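Local coordinates for protein Lys-gingipain W83 (Porphyromonas gingivalis, PDB 3KM5) that cleaves proteins after lysine, may act as a virulence factor and carries adhesin domains haemolytic in vitro, this chain being the calcium-binding K2 cleaved adhesin domain, at residues A[148-151]-A[152-155]. Numbering follows the deposited sequence.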
ATOM      1  N   ASP A 148     -13.132  -6.162  -8.109  1.00  9.07           N
ATOM      2  CA  ASP A 148     -13.356  -7.311  -8.969  1.00  9.87           C
ATOM      3  C   ASP A 148     -12.078  -7.582  -9.795  1.00 12.03           C
ATOM      4  O   ASP A 148     -11.483  -6.653 -10.317  1.00 10.81           O
ATOM      5  CB  ASP A 148     -14.498  -7.032  -9.966  1.00  9.85           C
ATOM      6  CG  ASP A 148     -15.848  -6.802  -9.332  1.00 10.36           C
ATOM      7  OD1 ASP A 148     -16.052  -7.080  -8.142  1.00 13.99           O
ATOM      8  OD2 ASP A 148     -16.736  -6.362 -10.100  1.00 12.20           O
ATOM      9  N   LEU A 149     -11.660  -8.852  -9.895  1.00  9.08           N
ATOM     10  CA  LEU A 149     -10.493  -9.211 -10.701  1.00 11.67           C
ATOM     11  C   LEU A 149     -10.922  -9.908 -11.997  1.00 10.97           C
ATOM     12  O   LEU A 149     -11.703 -10.864 -11.936  1.00 14.04           O
ATOM     13  CB  LEU A 149      -9.534 -10.085  -9.913  1.00 10.58           C
ATOM     14  CG  LEU A 149      -9.067  -9.509  -8.578  1.00  9.92           C
ATOM     15  CD1 LEU A 149      -8.260 -10.549  -7.808  1.00 11.02           C
ATOM     16  CD2 LEU A 149      -8.254  -8.281  -8.806  1.00 11.73           C
ATOM     17  N   PRO A 150     -10.478  -9.394 -13.152  1.00 11.36           N
ATOM     18  CA  PRO A 150     -10.842 -10.004 -14.441  1.00 11.47           C
ATOM     19  C   PRO A 150     -10.393 -11.439 -14.522  1.00 13.85           C
ATOM     20  O   PRO A 150      -9.415 -11.843 -13.892  1.00 12.61           O
ATOM     21  CB  PRO A 150     -10.077  -9.167 -15.461  1.00 16.02           C
ATOM     22  CG  PRO A 150      -9.748  -7.886 -14.774  1.00 19.62           C
ATOM     23  CD  PRO A 150      -9.680  -8.175 -13.322  1.00 13.89           C
ATOM     24  N   ALA A 151     -11.131 -12.219 -15.289  1.00 12.81           N
ATOM     25  CA  ALA A 151     -10.753 -13.586 -15.543  1.00 11.88           C
ATOM     26  C   ALA A 151      -9.344 -13.642 -16.116  1.00 12.97           C
ATOM     27  O   ALA A 151      -8.988 -12.869 -16.991  1.00 13.77           O
ATOM     28  CB  ALA A 151     -11.719 -14.186 -16.539  1.00 12.37           C
ATOM     29  N   GLY A 152      -8.565 -14.573 -15.642  1.00 11.97           N
ATOM     30  CA  GLY A 152      -7.174 -14.698 -16.085  1.00 13.97           C
ATOM     31  C   GLY A 152      -6.145 -13.958 -15.218  1.00 11.50           C
ATOM     32  O   GLY A 152      -4.949 -14.110 -15.412  1.00 12.28           O
ATOM     33  N   THR A 153      -6.602 -13.171 -14.238  1.00 10.98           N
ATOM     34  CA  THR A 153      -5.676 -12.466 -13.345  1.00 11.88           C
ATOM     35  C   THR A 153      -4.696 -13.471 -12.742  1.00  9.83           C
ATOM     36  O   THR A 153      -5.095 -14.479 -12.150  1.00 11.49           O
ATOM     37  CB  THR A 153      -6.433 -11.746 -12.236  1.00 12.28           C
ATOM     38  OG1 THR A 153      -7.191 -10.659 -12.791  1.00 12.28           O
ATOM     39  CG2 THR A 153      -5.464 -11.221 -11.148  1.00 12.97           C
ATOM     40  N   LYS A 154      -3.403 -13.168 -12.858  1.00 11.42           N
ATOM     41  CA  LYS A 154      -2.329 -13.968 -12.291  1.00 10.88           C
ATOM     42  C   LYS A 154      -1.576 -13.224 -11.171  1.00 10.59           C
ATOM     43  O   LYS A 154      -1.199 -13.806 -10.169  1.00 11.70           O
ATOM     44  CB  LYS A 154      -1.360 -14.357 -13.404  1.00 13.40           C
ATOM     45  CG  LYS A 154      -0.141 -15.150 -12.982  1.00 15.37           C
ATOM     46  CD  LYS A 154       0.549 -15.712 -14.235  1.00 16.91           C
ATOM     47  CE  LYS A 154       1.815 -16.465 -13.945  1.00 20.71           C
ATOM     48  NZ  LYS A 154       2.597 -16.581 -15.214  1.00 19.76           N
ATOM     49  N   TYR A 155      -1.337 -11.930 -11.375  1.00 10.64           N
ATOM     50  CA  TYR A 155      -0.705 -11.082 -10.366  1.00  9.34           C
ATOM     51  C   TYR A 155      -1.550  -9.860 -10.160  1.00 10.20           C
ATOM     52  O   TYR A 155      -2.117  -9.321 -11.110  1.00 10.26           O
ATOM     53  CB  TYR A 155       0.710 -10.658 -10.791  1.00 10.77           C
ATOM     54  CG  TYR A 155       1.671 -11.794 -11.099  1.00 10.09           C
ATOM     55  CD1 TYR A 155       2.321 -12.486 -10.076  1.00 11.65           C
ATOM     56  CD2 TYR A 155       1.931 -12.180 -12.407  1.00 12.12           C
ATOM     57  CE1 TYR A 155       3.209 -13.502 -10.347  1.00 12.01           C
ATOM     58  CE2 TYR A 155       2.821 -13.223 -12.685  1.00 13.13           C
ATOM     59  CZ  TYR A 155       3.446 -13.877 -11.657  1.00 12.78           C
ATOM     60  OH  TYR A 155       4.332 -14.894 -11.996  1.00 15.29           O
TER
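A type II beta turn from Pro150 to Thr153 reverses the chain in the K2 adhesin domain, and one carbonyl oxygen closes it with two hydrogen bonds. Thr153 N donates to Pro150 O at 3.1 Å with an N-H...O angle of 153°, the i+3 to i bond that closes the turn. Thr153 OG1 donates to the same Pro150 O at 2.7 Å, so backbone and side chain of one residue grip a single acceptor. The hydroxyl lies nearer the carbonyl plane than the amide nitrogen, which is tilted further from it. A chi1 of -68° accounts for this second bond: it sets OG1 beside the backbone N, where both donors reach the same oxygen, and the OG1 bond should hold the side chain in this rotamer and the hydroxyl hydrogen pointed at Pro150 O. OG1 also lies 3.6 Å from Pro150 CD, near van der Waals contact, and 3.8 Å from Leu149 CB. At the corner, Ala151 has the extended backbone of the second position of a type II turn, and Gly152 the positive phi (93°) of the third, a conformation most readily taken by glycine. The turn lies in the loop between strands 143-148 and 155-161, which belong to the two different antiparallel sheets of the jelly roll. Leu149, Pro150 and Thr153 all rest on Ile99 of strand 95-100, and Pro150 also reaches Val112 of strand 109-115. Beyond the turn, Lys154 and Tyr155 both face Ser100 in a classic beta bulge, where the chain joins the five-stranded sheet next to strand 95-100.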